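Local coordinates for chitin elicitor-binding protein (Oryza sativa subsp. japonica, PDB 5JCD) that binds chitin oligosaccharides at the cell surface and helps relay this fungal elicitor signal to the plant's defence responses, at residues L18-N23 and N61-I66. Sequence-based numbering, arbitrary orientation.
Sequences LYTSPN and NSTVKI. With NAG (2-acetamido-2-deoxy-beta-D-glucopyranose), chain E.
Tyr-19 and Val-64 form the hydrogen-bonded pair of a short antiparallel ladder, and the side chains beside them illustrate how such a ladder sorts its residues onto two faces. The pair is joined twice: Tyr-19 N reaches Val-64 O at 2.7 Å, lying 35° above that carbonyl plane, while the return bond from Val-64 N stays in the plane of the Tyr-19 carbonyl. On their face Tyr-19 and Ile-66 run side by side in the same direction, Ile-66 CD1 resting 3.6 Å from Tyr-19 CB and meeting the near part of the ring at a slant. On the other face Leu-18 and Thr-63 cross obliquely. With CG anti to the backbone N (chi1 -178°), Leu-18 leans diagonally toward Thr-63, two before its pair partner Lys-65, CD1 coming to 3.8 Å from Thr-63 CB. Thr-20 turns its methyl CG2 to the carbonyl oxygen of Asn-61, 3.4 Å away.

Where the strands end, the pairing carries on: Ser-21 N binds Ser-62 O nearly straight (170°), and Asn-61 N binds Ser-21 O. Ser-21 OG holds Asn-23 O, tying down the loop that contributes Pro-22 and Asn-23 to chitin binding in this LysM-containing portion of the receptor. The N-linked sugar on Asn-61 ND2 sits beside this end and reaches across with its C6 arm, O6 donating to Pro-22 O at 2.7 Å.

Helix 27-34 covers the Tyr-19 and Val-64 face, with Phe-34 edge-to-face against the tyrosine ring, whose OH binds Val-100 O. Strand 145-150 pairs in parallel with strand 12-20 beyond Leu-18, on the side away from strand 63-72.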
ATOM      1  N   LEU A  18      -1.924  -4.657   0.127  1.00 24.35           N
ATOM      2  CA  LEU A  18      -1.814  -6.046   0.550  1.00 31.13           C
ATOM      3  C   LEU A  18      -0.385  -6.193   1.082  1.00 35.21           C
ATOM      4  O   LEU A  18       0.586  -6.224   0.318  1.00 34.59           O
ATOM      5  CB  LEU A  18      -2.097  -7.008  -0.605  1.00 25.21           C
ATOM      6  CG  LEU A  18      -2.051  -8.483  -0.219  1.00 36.89           C
ATOM      7  CD1 LEU A  18      -3.183  -8.826   0.778  1.00 28.62           C
ATOM      8  CD2 LEU A  18      -2.076  -9.414  -1.431  1.00 31.50           C
ATOM      9  N   TYR A  19      -0.248  -6.232   2.400  1.00 36.84           N
ATOM     10  CA  TYR A  19       1.080  -6.175   3.018  1.00 28.81           C
ATOM     11  C   TYR A  19       1.685  -7.549   3.192  1.00 30.78           C
ATOM     12  O   TYR A  19       1.037  -8.452   3.717  1.00 33.59           O
ATOM     13  CB  TYR A  19       0.998  -5.466   4.379  1.00 24.53           C
ATOM     14  CG  TYR A  19       2.324  -5.270   5.077  1.00 35.81           C
ATOM     15  CD1 TYR A  19       3.315  -4.475   4.505  1.00 35.42           C
ATOM     16  CD2 TYR A  19       2.569  -5.824   6.332  1.00 29.91           C
ATOM     17  CE1 TYR A  19       4.519  -4.254   5.139  1.00 34.60           C
ATOM     18  CE2 TYR A  19       3.780  -5.610   6.976  1.00 27.04           C
ATOM     19  CZ  TYR A  19       4.748  -4.823   6.366  1.00 36.39           C
ATOM     20  OH  TYR A  19       5.955  -4.594   6.964  1.00 42.88           O
ATOM     21  N   THR A  20       2.937  -7.701   2.752  1.00 32.61           N
ATOM     22  CA  THR A  20       3.682  -8.934   2.978  1.00 26.14           C
ATOM     23  C   THR A  20       4.533  -8.711   4.198  1.00 31.76           C
ATOM     24  O   THR A  20       5.426  -7.858   4.190  1.00 35.01           O
ATOM     25  CB  THR A  20       4.589  -9.312   1.792  1.00 33.78           C
ATOM     26  OG1 THR A  20       3.791  -9.526   0.619  1.00 30.97           O
ATOM     27  CG2 THR A  20       5.378 -10.589   2.117  1.00 25.49           C
ATOM     28  N   SER A  21       4.235  -9.444   5.262  1.00 20.37           N
ATOM     29  CA  SER A  21       4.932  -9.230   6.538  1.00 23.96           C
ATOM     30  C   SER A  21       6.362  -9.798   6.503  1.00 33.16           C
ATOM     31  O   SER A  21       6.541 -11.005   6.359  1.00 32.71           O
ATOM     32  CB  SER A  21       4.135  -9.869   7.674  1.00 28.14           C
ATOM     33  OG  SER A  21       4.745  -9.636   8.925  1.00 31.14           O
ATOM     34  N   PRO A  22       7.382  -8.931   6.651  1.00 32.35           N
ATOM     35  CA  PRO A  22       8.762  -9.414   6.586  1.00 29.68           C
ATOM     36  C   PRO A  22       9.034 -10.451   7.675  1.00 40.50           C
ATOM     37  O   PRO A  22       9.775 -11.407   7.437  1.00 51.09           O
ATOM     38  CB  PRO A  22       9.594  -8.150   6.815  1.00 30.37           C
ATOM     39  CG  PRO A  22       8.673  -6.994   6.437  1.00 27.59           C
ATOM     40  CD  PRO A  22       7.311  -7.475   6.883  1.00 30.92           C
ATOM     41  N   ASN A  23       8.395 -10.305   8.830  1.00 35.90           N
ATOM     42  CA  ASN A  23       8.614 -11.243   9.928  1.00 41.27           C
ATOM     43  C   ASN A  23       7.320 -11.756  10.501  1.00 42.04           C
ATOM     44  O   ASN A  23       6.247 -11.301  10.117  1.00 48.06           O
ATOM     45  CB  ASN A  23       9.405 -10.584  11.051  1.00 43.71           C
ATOM     46  CG  ASN A  23      10.762 -10.133  10.600  1.00 60.17           C
ATOM     47  OD1 ASN A  23      11.340 -10.724   9.684  1.00 60.81           O
ATOM     48  ND2 ASN A  23      11.291  -9.082  11.234  1.00 69.89           N
ATOM     49  N   ASN A  61       6.354 -13.691   5.795  1.00 27.83           N
ATOM     50  CA  ASN A  61       6.121 -13.760   4.354  1.00 31.09           C
ATOM     51  C   ASN A  61       4.656 -13.834   3.934  1.00 42.65           C
ATOM     52  O   ASN A  61       4.362 -13.745   2.745  1.00 43.54           O
ATOM     53  CB  ASN A  61       6.872 -14.942   3.726  1.00 31.86           C
ATOM     54  CG  ASN A  61       8.326 -14.962   4.089  1.00 32.17           C
ATOM     55  OD1 ASN A  61       9.111 -14.144   3.592  1.00 38.51           O
ATOM     56  ND2 ASN A  61       8.697 -15.885   5.000  1.00 31.67           N
ATOM     57  N   SER A  62       3.744 -13.955   4.902  1.00 41.74           N
ATOM     58  CA  SER A  62       2.312 -14.048   4.604  1.00 36.67           C
ATOM     59  C   SER A  62       1.742 -12.659   4.426  1.00 31.73           C
ATOM     60  O   SER A  62       2.358 -11.679   4.846  1.00 34.66           O
ATOM     61  CB  SER A  62       1.560 -14.767   5.716  1.00 37.18           C
ATOM     62  OG  SER A  62       1.308 -13.895   6.799  1.00 45.37           O
ATOM     63  N   THR A  63       0.580 -12.565   3.789  1.00 36.06           N
ATOM     64  CA  THR A  63       0.024 -11.254   3.450  1.00 38.21           C
ATOM     65  C   THR A  63      -1.116 -10.831   4.368  1.00 35.66           C
ATOM     66  O   THR A  63      -1.833 -11.660   4.896  1.00 30.55           O
ATOM     67  CB  THR A  63      -0.492 -11.216   2.002  1.00 32.34           C
ATOM     68  OG1 THR A  63      -1.551 -12.165   1.855  1.00 39.25           O
ATOM     69  CG2 THR A  63       0.640 -11.550   1.020  1.00 25.20           C
ATOM     70  N   VAL A  64      -1.249  -9.524   4.554  1.00 32.87           N
ATOM     71  CA  VAL A  64      -2.318  -8.952   5.337  1.00 30.24           C
ATOM     72  C   VAL A  64      -2.813  -7.723   4.634  1.00 28.66           C
ATOM     73  O   VAL A  64      -2.035  -6.850   4.261  1.00 30.31           O
ATOM     74  CB  VAL A  64      -1.840  -8.488   6.739  1.00 41.02           C
ATOM     75  CG1 VAL A  64      -3.023  -7.921   7.558  1.00 37.27           C
ATOM     76  CG2 VAL A  64      -1.177  -9.616   7.478  1.00 34.87           C
ATOM     77  N   LYS A  65      -4.125  -7.630   4.498  1.00 24.65           N
ATOM     78  CA  LYS A  65      -4.735  -6.464   3.917  1.00 26.91           C
ATOM     79  C   LYS A  65      -4.743  -5.342   4.937  1.00 28.94           C
ATOM     80  O   LYS A  65      -5.330  -5.472   5.995  1.00 36.73           O
ATOM     81  CB  LYS A  65      -6.150  -6.808   3.521  1.00 31.99           C
ATOM     82  CG  LYS A  65      -6.740  -5.943   2.418  1.00 43.50           C
ATOM     83  CD  LYS A  65      -8.055  -6.580   1.954  1.00 42.63           C
ATOM     84  CE  LYS A  65      -8.627  -5.951   0.708  1.00 46.92           C
ATOM     85  NZ  LYS A  65      -8.974  -4.531   0.894  1.00 45.09           N
ATOM     86  N   ILE A  66      -4.135  -4.221   4.606  1.00 29.69           N
ATOM     87  CA  ILE A  66      -4.095  -3.112   5.543  1.00 27.12           C
ATOM     88  C   ILE A  66      -4.795  -1.895   4.949  1.00 29.43           C
ATOM     89  O   ILE A  66      -4.332  -1.345   3.971  1.00 38.47           O
ATOM     90  CB  ILE A  66      -2.647  -2.787   5.982  1.00 37.01           C
ATOM     91  CG1 ILE A  66      -2.018  -4.047   6.603  1.00 34.20           C
ATOM     92  CG2 ILE A  66      -2.626  -1.588   6.941  1.00 34.62           C
ATOM     93  CD1 ILE A  66      -0.648  -3.869   7.136  1.00 41.08           C
TER
HETATM   94  C1  NAG E 302      10.121 -16.000   5.200  1.00 37.23           C
HETATM   95  C2  NAG E 302      10.958 -16.517   4.028  1.00 41.99           C
HETATM   96  C3  NAG E 302      12.442 -16.624   4.347  1.00 41.65           C
HETATM   97  C4  NAG E 302      12.972 -15.361   5.030  1.00 45.12           C
HETATM   98  C5  NAG E 302      12.051 -14.944   6.166  1.00 45.36           C
HETATM   99  C6  NAG E 302      12.478 -13.576   6.674  1.00 45.41           C
HETATM  100  C7  NAG E 302       9.615 -17.888   2.555  1.00 35.55           C
HETATM  101  C8  NAG E 302       9.006 -19.236   2.340  1.00 31.84           C
HETATM  102  N2  NAG E 302      10.434 -17.798   3.591  1.00 42.82           N
HETATM  103  O3  NAG E 302      13.092 -16.748   3.108  1.00 44.33           O
HETATM  104  O4  NAG E 302      14.298 -15.543   5.517  1.00 54.41           O
HETATM  105  O5  NAG E 302      10.696 -14.845   5.754  1.00 48.09           O
HETATM  106  O6  NAG E 302      11.759 -13.254   7.839  1.00 50.14           O
HETATM  107  O7  NAG E 302       9.359 -16.939   1.812  1.00 33.75           O